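Local coordinates for protein transcriptional regulator, GntR family (Thermotoga maritima, PDB 3SXK) that probably binds DNA at specific regulatory sites as a transcription factor, and holds zinc in the all-helical FCD domain that makes up this piece, at residues 18-23 against 121-126; 62-67 against 78-83. The protein carries 3 engineered substitutions. One frame throughout, in Å; residues are numbered along the deposited sequence.

Contact 1: residues 18-23 against 121-126; sequences MEVFCL and KLKEHL. With ZN (zinc ion), chain D.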
ATOM      1  N   MET A  18      -1.574   2.684  -1.581  1.00 12.84           N
ATOM      2  CA  MET A  18      -1.322   2.099  -2.875  1.00  9.84           C
ATOM      3  C   MET A  18      -0.647   3.054  -3.859  1.00 12.97           C
ATOM      4  O   MET A  18       0.375   2.721  -4.481  1.00 13.29           O
ATOM      5  CB  MET A  18      -2.593   1.500  -3.459  1.00 12.22           C
ATOM      6  CG  MET A  18      -3.124   0.325  -2.640  1.00 11.97           C
ATOM      7  SD  MET A  18      -4.645  -0.327  -3.312  1.00 15.38           S
ATOM      8  CE  MET A  18      -4.018  -1.209  -4.626  1.00 15.69           C
ATOM      9  N   GLU A  19      -1.243   4.240  -4.011  1.00 11.67           N
ATOM     10  CA  GLU A  19      -0.804   5.200  -5.024  1.00 12.52           C
ATOM     11  C   GLU A  19       0.563   5.793  -4.674  1.00 12.72           C
ATOM     12  O   GLU A  19       1.380   5.961  -5.537  1.00 13.69           O
ATOM     13  CB  GLU A  19      -1.814   6.342  -5.219  1.00 13.62           C
ATOM     14  CG  GLU A  19      -3.192   5.892  -5.710  1.00 12.44           C
ATOM     15  CD  GLU A  19      -4.130   7.042  -5.969  1.00 15.25           C
ATOM     16  OE1 GLU A  19      -3.562   8.155  -6.244  1.00 16.52           O
ATOM     17  OE2 GLU A  19      -5.400   6.868  -5.989  1.00 14.75           O
ATOM     18  N   VAL A  20       0.789   6.112  -3.413  1.00 13.33           N
ATOM     19  CA  VAL A  20       2.073   6.659  -3.019  1.00 15.02           C
ATOM     20  C   VAL A  20       3.162   5.582  -3.155  1.00 13.65           C
ATOM     21  O   VAL A  20       4.258   5.844  -3.615  1.00 14.80           O
ATOM     22  CB  VAL A  20       2.038   7.234  -1.626  1.00 14.46           C
ATOM     23  CG1 VAL A  20       3.480   7.526  -1.180  1.00 18.35           C
ATOM     24  CG2 VAL A  20       1.155   8.474  -1.621  1.00 18.10           C
ATOM     25  N   PHE A  21       2.867   4.342  -2.799  1.00 11.86           N
ATOM     26  CA  PHE A  21       3.874   3.302  -2.978  1.00 12.40           C
ATOM     27  C   PHE A  21       4.300   3.223  -4.446  1.00 12.96           C
ATOM     28  O   PHE A  21       5.484   3.105  -4.768  1.00 14.59           O
ATOM     29  CB  PHE A  21       3.308   1.966  -2.493  1.00 15.26           C
ATOM     30  CG  PHE A  21       4.242   0.788  -2.684  1.00 14.31           C
ATOM     31  CD1 PHE A  21       5.144   0.432  -1.688  1.00 13.72           C
ATOM     32  CD2 PHE A  21       4.206   0.030  -3.848  1.00 13.76           C
ATOM     33  CE1 PHE A  21       6.014  -0.634  -1.856  1.00 13.97           C
ATOM     34  CE2 PHE A  21       5.089  -1.049  -4.012  1.00 16.41           C
ATOM     35  CZ  PHE A  21       5.983  -1.368  -3.012  1.00 15.39           C
ATOM     36  N   CYS A  22       3.327   3.232  -5.341  1.00 12.26           N
ATOM     37  CA  CYS A  22       3.619   3.075  -6.748  1.00 11.03           C
ATOM     38  C   CYS A  22       4.343   4.318  -7.298  1.00 13.21           C
ATOM     39  O   CYS A  22       5.279   4.185  -8.065  1.00 13.54           O
ATOM     40  CB  CYS A  22       2.350   2.790  -7.506  1.00  9.01           C
ATOM     41  SG  CYS A  22       1.673   1.131  -7.197  1.00 14.67           S
ATOM     42  N   LEU A  23       3.939   5.516  -6.899  1.00 13.78           N
ATOM     43  CA  LEU A  23       4.647   6.732  -7.358  1.00 16.35           C
ATOM     44  C   LEU A  23       6.112   6.752  -6.901  1.00 16.28           C
ATOM     45  O   LEU A  23       7.025   7.114  -7.648  1.00 18.27           O
ATOM     46  CB  LEU A  23       3.904   8.006  -6.892  1.00 14.87           C
ATOM     47  CG  LEU A  23       4.537   9.363  -7.242  1.00 14.74           C
ATOM     48  CD1 LEU A  23       4.667   9.447  -8.748  1.00 13.69           C
ATOM     49  CD2 LEU A  23       3.651  10.443  -6.638  1.00 13.45           C
ATOM     50  N   LYS A 121       3.059  16.062  -2.741  1.00 15.03           N
ATOM     51  CA  LYS A 121       1.890  16.684  -3.347  1.00 16.71           C
ATOM     52  C   LYS A 121       0.731  15.691  -3.481  1.00 20.94           C
ATOM     53  O   LYS A 121      -0.441  16.059  -3.319  1.00 18.62           O
ATOM     54  CB  LYS A 121       2.209  17.337  -4.701  1.00 16.34           C
ATOM     55  CG  LYS A 121       1.009  17.980  -5.368  1.00 15.81           C
ATOM     56  CD  LYS A 121       0.451  19.163  -4.581  1.00 21.60           C
ATOM     57  CE  LYS A 121       1.449  20.222  -4.292  1.00 29.05           C
ATOM     58  NZ  LYS A 121       0.712  21.483  -3.817  1.00 29.20           N
ATOM     59  N   LEU A 122       1.053  14.437  -3.773  1.00 17.14           N
ATOM     60  CA  LEU A 122       0.013  13.406  -3.894  1.00 17.00           C
ATOM     61  C   LEU A 122      -0.649  13.205  -2.530  1.00 18.17           C
ATOM     62  O   LEU A 122      -1.858  13.102  -2.431  1.00 17.48           O
ATOM     63  CB  LEU A 122       0.569  12.086  -4.472  1.00 17.39           C
ATOM     64  CG  LEU A 122      -0.437  10.935  -4.527  1.00 15.34           C
ATOM     65  CD1 LEU A 122      -1.688  11.319  -5.277  1.00 14.37           C
ATOM     66  CD2 LEU A 122       0.267   9.754  -5.185  1.00 16.71           C
ATOM     67  N   LYS A 123       0.144  13.124  -1.466  1.00 17.75           N
ATOM     68  CA  LYS A 123      -0.425  12.946  -0.144  1.00 20.85           C
ATOM     69  C   LYS A 123      -1.263  14.162   0.232  1.00 17.58           C
ATOM     70  O   LYS A 123      -2.356  14.049   0.737  1.00 19.19           O
ATOM     71  CB  LYS A 123       0.678  12.781   0.890  1.00 20.06           C
ATOM     72  CG  LYS A 123       1.464  11.486   0.802  1.00 20.94           C
ATOM     73  CD  LYS A 123       2.644  11.544   1.759  1.00 22.90           C
ATOM     74  CE  LYS A 123       3.449  10.250   1.672  1.00 38.54           C
ATOM     75  NZ  LYS A 123       4.557  10.231   2.645  1.00 35.85           N
ATOM     76  N   GLU A 124      -0.711  15.345   0.014  1.00 18.01           N
ATOM     77  CA  GLU A 124      -1.454  16.569   0.320  1.00 19.46           C
ATOM     78  C   GLU A 124      -2.791  16.620  -0.431  1.00 17.09           C
ATOM     79  O   GLU A 124      -3.839  16.925   0.145  1.00 20.43           O
ATOM     80  CB  GLU A 124      -0.615  17.811  -0.043  1.00 21.46           C
ATOM     81  CG  GLU A 124      -1.313  19.120   0.317  1.00 31.77           C
ATOM     82  CD  GLU A 124      -0.810  20.324  -0.484  1.00 58.56           C
ATOM     83  OE1 GLU A 124       0.247  20.187  -1.162  1.00 35.04           O
ATOM     84  OE2 GLU A 124      -1.477  21.403  -0.411  1.00 45.24           O
ATOM     85  N   HIS A 125      -2.764  16.310  -1.722  1.00 18.93           N
ATOM     86  CA  HIS A 125      -3.969  16.244  -2.560  1.00 15.11           C
ATOM     87  C   HIS A 125      -5.038  15.285  -1.992  1.00 15.11           C
ATOM     88  O   HIS A 125      -6.194  15.655  -1.827  1.00 17.86           O
ATOM     89  CB  HIS A 125      -3.543  15.832  -3.977  1.00 14.93           C
ATOM     90  CG  HIS A 125      -4.660  15.436  -4.879  1.00 15.31           C
ATOM     91  ND1 HIS A 125      -5.746  16.246  -5.162  1.00 16.10           N
ATOM     92  CD2 HIS A 125      -4.878  14.272  -5.543  1.00 17.11           C
ATOM     93  CE1 HIS A 125      -6.561  15.608  -5.990  1.00 16.04           C
ATOM     94  NE2 HIS A 125      -6.072  14.396  -6.217  1.00 16.61           N
ATOM     95  N   LEU A 126      -4.662  14.033  -1.722  1.00 16.20           N
ATOM     96  CA  LEU A 126      -5.620  13.073  -1.194  1.00 16.20           C
ATOM     97  C   LEU A 126      -6.128  13.485   0.182  1.00 14.06           C
ATOM     98  O   LEU A 126      -7.306  13.356   0.446  1.00 18.32           O
ATOM     99  CB  LEU A 126      -5.027  11.663  -1.174  1.00 17.11           C
ATOM    100  CG  LEU A 126      -4.815  11.055  -2.573  1.00 19.70           C
ATOM    101  CD1 LEU A 126      -3.952   9.769  -2.540  1.00 17.97           C
ATOM    102  CD2 LEU A 126      -6.156  10.821  -3.294  1.00 22.28           C
TER
HETATM  103 ZN    ZN D   4      -7.048  13.375  -7.793  1.00 17.63          ZN
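L122 stands at the middle of this helix pair, its two methyl branches pointed at different neighbours on the segment 18-23. CD2 meets L23 CD2 at 3.7 Å and V20 CG2 at 3.9 Å, and in both pairs the side chains lie alongside one another, running opposite ways. CD1 is given over to E19, with OE1 of that carboxylate 3.8 Å from L122 CD1. With CG anti to the backbone N (chi1 176°), the L122 side chain is sent across to 18-23, and chi2 near 55° turns CD2 to V20 and L23 and CD1 to E19. The short helix axes run antiparallel at 166°, 10.3 Å apart, and no hydrogen bond joins the segments.

On the outer flank V20 lies along the stem of K123: CG2 is 3.9 Å from K123 CG, while CG1 lies beside K123 CE, the two side chains set roughly at right angles. The extended lysine thus lends its methylenes to the apolar seam on the solvent side of the pair.

The other flank is polar. E19 reaches over the leucines with its chain extended beyond CG, bringing OE1 near L126 CD1. Its carboxylate is buried but satisfied: OE1 is hydrogen-bonded to H63, OE2 to Y79, and OE2 also forms a salt bridge with R15. One turn from L122, H125 binds the zinc ion through NE2 at 2.1 Å, in a site shared with D59, H63 and H103, and its ND1 is hydrogen-bonded to E102. The buried leucines thus lie between the more exposed V20 and K123 and the metal site of the FCD helical bundle, and E19, its flank resting on hydrocarbon, is placed as a second-shell carboxylate, consistent with orienting H63.

Contact 2: residues 62-67 against 78-83; sequences LHKLFI and LYEKIW. With ZN (zinc ion), chain D.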
ATOM      1  N   LEU A  62      -5.113   9.708 -14.248  1.00 15.79           N
ATOM      2  CA  LEU A  62      -3.893  10.082 -13.528  1.00 14.16           C
ATOM      3  C   LEU A  62      -3.625   9.136 -12.359  1.00 16.09           C
ATOM      4  O   LEU A  62      -2.501   8.594 -12.231  1.00 14.15           O
ATOM      5  CB  LEU A  62      -3.992  11.524 -13.036  1.00 16.46           C
ATOM      6  CG  LEU A  62      -2.779  12.050 -12.258  1.00 15.97           C
ATOM      7  CD1 LEU A  62      -1.503  12.002 -13.092  1.00 16.06           C
ATOM      8  CD2 LEU A  62      -3.013  13.473 -11.781  1.00 18.97           C
ATOM      9  N   HIS A  63      -4.634   8.917 -11.521  1.00 14.18           N
ATOM     10  CA  HIS A  63      -4.489   8.028 -10.385  1.00 13.63           C
ATOM     11  C   HIS A  63      -4.242   6.575 -10.822  1.00 15.86           C
ATOM     12  O   HIS A  63      -3.412   5.863 -10.208  1.00 15.72           O
ATOM     13  CB  HIS A  63      -5.695   8.173  -9.457  1.00 12.98           C
ATOM     14  CG  HIS A  63      -5.750   9.497  -8.750  1.00 14.48           C
ATOM     15  ND1 HIS A  63      -5.008   9.772  -7.622  1.00 16.19           N
ATOM     16  CD2 HIS A  63      -6.487  10.612  -8.994  1.00 16.09           C
ATOM     17  CE1 HIS A  63      -5.250  11.008  -7.219  1.00 18.09           C
ATOM     18  NE2 HIS A  63      -6.165  11.524  -8.024  1.00 12.01           N
ATOM     19  N   LYS A  64      -4.939   6.119 -11.857  1.00 13.39           N
ATOM     20  CA  LYS A  64      -4.740   4.759 -12.339  1.00 14.37           C
ATOM     21  C   LYS A  64      -3.369   4.588 -12.982  1.00 16.13           C
ATOM     22  O   LYS A  64      -2.839   3.477 -12.957  1.00 15.23           O
ATOM     23  CB  LYS A  64      -5.841   4.321 -13.296  1.00 16.75           C
ATOM     24  CG  LYS A  64      -7.112   3.916 -12.533  1.00 20.60           C
ATOM     25  CD  LYS A  64      -8.076   3.172 -13.399  1.00 25.05           C
ATOM     26  CE  LYS A  64      -9.205   2.592 -12.532  1.00 27.33           C
ATOM     27  NZ  LYS A  64     -10.305   2.108 -13.384  1.00 25.94           N
ATOM     28  N   LEU A  65      -2.828   5.640 -13.611  1.00 13.55           N
ATOM     29  CA  LEU A  65      -1.483   5.589 -14.182  1.00 15.54           C
ATOM     30  C   LEU A  65      -0.432   5.236 -13.149  1.00 13.12           C
ATOM     31  O   LEU A  65       0.458   4.428 -13.420  1.00 14.76           O
ATOM     32  CB  LEU A  65      -1.088   6.919 -14.850  1.00 13.93           C
ATOM     33  CG  LEU A  65       0.390   7.090 -15.180  1.00 16.19           C
ATOM     34  CD1 LEU A  65       0.740   6.129 -16.268  1.00 23.62           C
ATOM     35  CD2 LEU A  65       0.665   8.498 -15.576  1.00 21.22           C
ATOM     36  N   PHE A  66      -0.518   5.833 -11.965  1.00 14.10           N
ATOM     37  CA  PHE A  66       0.476   5.597 -10.946  1.00 14.20           C
ATOM     38  C   PHE A  66       0.519   4.074 -10.653  1.00 14.36           C
ATOM     39  O   PHE A  66       1.593   3.484 -10.551  1.00 13.70           O
ATOM     40  CB  PHE A  66       0.177   6.376  -9.679  1.00 15.88           C
ATOM     41  CG  PHE A  66       0.147   7.895  -9.861  1.00 14.00           C
ATOM     42  CD1 PHE A  66       0.843   8.536 -10.871  1.00 14.33           C
ATOM     43  CD2 PHE A  66      -0.672   8.645  -9.044  1.00 17.11           C
ATOM     44  CE1 PHE A  66       0.747   9.937 -11.000  1.00 14.62           C
ATOM     45  CE2 PHE A  66      -0.747  10.000  -9.159  1.00 18.01           C
ATOM     46  CZ  PHE A  66      -0.031  10.637 -10.139  1.00 14.67           C
ATOM     47  N   ILE A  67      -0.667   3.506 -10.487  1.00 15.05           N
ATOM     48  CA  ILE A  67      -0.823   2.059 -10.184  1.00 12.53           C
ATOM     49  C   ILE A  67      -0.309   1.215 -11.352  1.00 12.18           C
ATOM     50  O   ILE A  67       0.445   0.254 -11.163  1.00 13.22           O
ATOM     51  CB  ILE A  67      -2.299   1.748  -9.867  1.00 11.21           C
ATOM     52  CG1 ILE A  67      -2.791   2.572  -8.652  1.00 13.27           C
ATOM     53  CG2 ILE A  67      -2.545   0.266  -9.710  1.00 12.45           C
ATOM     54  CD1 ILE A  67      -2.159   2.244  -7.326  1.00 14.84           C
ATOM     55  N   LEU A  78      -6.082  -5.266  -7.388  1.00 12.85           N
ATOM     56  CA  LEU A  78      -6.663  -4.825  -6.122  1.00 13.32           C
ATOM     57  C   LEU A  78      -7.219  -3.387  -6.255  1.00 12.03           C
ATOM     58  O   LEU A  78      -8.261  -3.079  -5.697  1.00 13.04           O
ATOM     59  CB  LEU A  78      -5.631  -4.873  -4.997  1.00 11.45           C
ATOM     60  CG  LEU A  78      -5.188  -6.269  -4.551  1.00 11.21           C
ATOM     61  CD1 LEU A  78      -4.074  -6.138  -3.542  1.00 12.92           C
ATOM     62  CD2 LEU A  78      -6.334  -7.040  -3.937  1.00 18.05           C
ATOM     63  N   TYR A  79      -6.530  -2.528  -6.999  1.00 12.35           N
ATOM     64  CA  TYR A  79      -6.969  -1.154  -7.198  1.00 12.39           C
ATOM     65  C   TYR A  79      -8.261  -1.189  -8.024  1.00 13.37           C
ATOM     66  O   TYR A  79      -9.242  -0.455  -7.757  1.00 13.23           O
ATOM     67  CB  TYR A  79      -5.872  -0.333  -7.868  1.00 11.81           C
ATOM     68  CG  TYR A  79      -6.133   1.168  -7.774  1.00 12.34           C
ATOM     69  CD1 TYR A  79      -5.802   1.876  -6.631  1.00 12.71           C
ATOM     70  CD2 TYR A  79      -6.642   1.855  -8.849  1.00 12.32           C
ATOM     71  CE1 TYR A  79      -6.024   3.261  -6.539  1.00 12.39           C
ATOM     72  CE2 TYR A  79      -6.866   3.232  -8.762  1.00 13.26           C
ATOM     73  CZ  TYR A  79      -6.556   3.913  -7.629  1.00 14.16           C
ATOM     74  OH  TYR A  79      -6.742   5.291  -7.591  1.00 15.00           O
ATOM     75  N   GLU A  80      -8.284  -2.040  -9.037  1.00 12.62           N
ATOM     76  CA  GLU A  80      -9.512  -2.206  -9.814  1.00 15.87           C
ATOM     77  C   GLU A  80     -10.689  -2.702  -8.958  1.00 16.97           C
ATOM     78  O   GLU A  80     -11.821  -2.190  -9.094  1.00 16.96           O
ATOM     79  CB  GLU A  80      -9.291  -3.073 -11.034  1.00 20.80           C
ATOM     80  CG  GLU A  80     -10.374  -2.870 -12.127  1.00 45.98           C
ATOM     81  CD  GLU A  80     -10.293  -1.494 -12.815  1.00 26.58           C
ATOM     82  OE1 GLU A  80      -9.162  -1.054 -13.147  1.00 69.88           O
ATOM     83  OE2 GLU A  80     -11.355  -0.856 -12.981  1.00 71.31           O
ATOM     84  N   LYS A  81     -10.423  -3.605  -8.027  1.00 15.29           N
ATOM     85  CA  LYS A  81     -11.451  -4.159  -7.133  1.00 15.55           C
ATOM     86  C   LYS A  81     -12.090  -3.031  -6.309  1.00 16.23           C
ATOM     87  O   LYS A  81     -13.302  -3.050  -6.100  1.00 15.47           O
ATOM     88  CB  LYS A  81     -10.871  -5.220  -6.167  1.00 16.29           C
ATOM     89  CG  LYS A  81     -11.905  -5.837  -5.219  1.00 21.44           C
ATOM     90  CD  LYS A  81     -11.312  -6.535  -3.982  1.00 55.19           C
ATOM     91  CE  LYS A  81     -12.379  -6.718  -2.878  1.00 76.01           C
ATOM     92  NZ  LYS A  81     -12.818  -5.423  -2.195  1.00 72.32           N
ATOM     93  N   ILE A  82     -11.272  -2.078  -5.846  1.00 12.36           N
ATOM     94  CA  ILE A  82     -11.747  -1.004  -4.971  1.00 10.73           C
ATOM     95  C   ILE A  82     -12.216   0.258  -5.777  1.00 14.33           C
ATOM     96  O   ILE A  82     -12.663   1.244  -5.194  1.00 13.67           O
ATOM     97  CB  ILE A  82     -10.756  -0.585  -3.864  1.00 11.62           C
ATOM     98  CG1 ILE A  82      -9.476   0.030  -4.432  1.00 15.35           C
ATOM     99  CG2 ILE A  82     -10.449  -1.779  -2.980  1.00 18.58           C
ATOM    100  CD1 ILE A  82      -8.567   0.668  -3.342  1.00 17.81           C
ATOM    101  N   TRP A  83     -12.115   0.201  -7.100  1.00 12.78           N
ATOM    102  CA  TRP A  83     -12.350   1.386  -7.906  1.00 12.49           C
ATOM    103  C   TRP A  83     -13.786   1.919  -7.741  1.00 12.09           C
ATOM    104  O   TRP A  83     -13.929   3.117  -7.565  1.00 13.76           O
ATOM    105  CB  TRP A  83     -11.986   1.229  -9.399  1.00 16.11           C
ATOM    106  CG  TRP A  83     -12.301   2.508 -10.105  1.00 12.69           C
ATOM    107  CD1 TRP A  83     -13.398   2.754 -10.892  1.00 17.21           C
ATOM    108  CD2 TRP A  83     -11.623   3.764  -9.965  1.00 16.19           C
ATOM    109  NE1 TRP A  83     -13.424   4.057 -11.266  1.00 15.61           N
ATOM    110  CE2 TRP A  83     -12.353   4.713 -10.719  1.00 19.77           C
ATOM    111  CE3 TRP A  83     -10.466   4.170  -9.288  1.00 18.16           C
ATOM    112  CZ2 TRP A  83     -11.964   6.047 -10.814  1.00 18.50           C
ATOM    113  CZ3 TRP A  83     -10.077   5.483  -9.384  1.00 26.48           C
ATOM    114  CH2 TRP A  83     -10.835   6.414 -10.142  1.00 18.22           C
TER
HETATM  115 ZN    ZN D   4      -7.048  13.375  -7.793  1.00 17.63          ZN
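I67 sets its CG1 over the centre of the Y79 ring, 3.7 Å from the centroid and 11° off the ring normal, a CH-pi contact of close fit. With CG1 anti to the carbonyl carbon (chi1 -59°), the isoleucine brings that methylene over the face and leaves CG2 to pack on Y79 CB. K64 CG comes instead to the edge of the same ring, 3.8 Å from Y79 CE2, and H63 CB touches the phenol oxygen. The hydroxyl is hydrogen-bonded to E19, whose other oxygen pairs with H63.

Helices 51-68 and 73-91 are consecutive antiparallel members of the FCD bundle, their short axes here 154° apart in direction, and the tyrosine ring reaches across to helix 51-68. A leucine in place of Y79 would probably strip I67 of its aromatic face and leave one oxygen of E19 without its hydroxyl partner, so that the carboxylate holding H63 might turn more freely.

Toward solvent, apolar packing gives way to charged contacts around the lysine. K64 extends across W83, placing NZ 3.9 Å from the centroid of the five-membered ring in a cation-pi contact, while its CE lies over the same indole face. The ammonium also forms a salt bridge with exposed E80, 3.2 Å from NZ to OE2, which is met on its syn side; the bond to OE1 is weak. Its other carboxylate partner, E60, sits one turn earlier on the lysine's own helix.

In the fold
Along the chain the two contacts are nested: contact 2, between the neighbouring helices 51-68 and 73-91, falls inside the long loop closed by contact 1, which brings helix 5-25 near the start against helix 115-135 near the end. Their centres are 12 Å apart, and all four segments belong to the FCD helical domain. Helix 5-25 is the bridge, packing on helix 115-135 through one flank and on both helices of contact 2 through another. Zinc ties the pair again, since each contact supplies a histidine to the same ion. Both contacts touch the second subunit, through M18, F21, L78, K81 and I82 of helices 5-25 and 73-91, whereas the zinc ligands come from other helices.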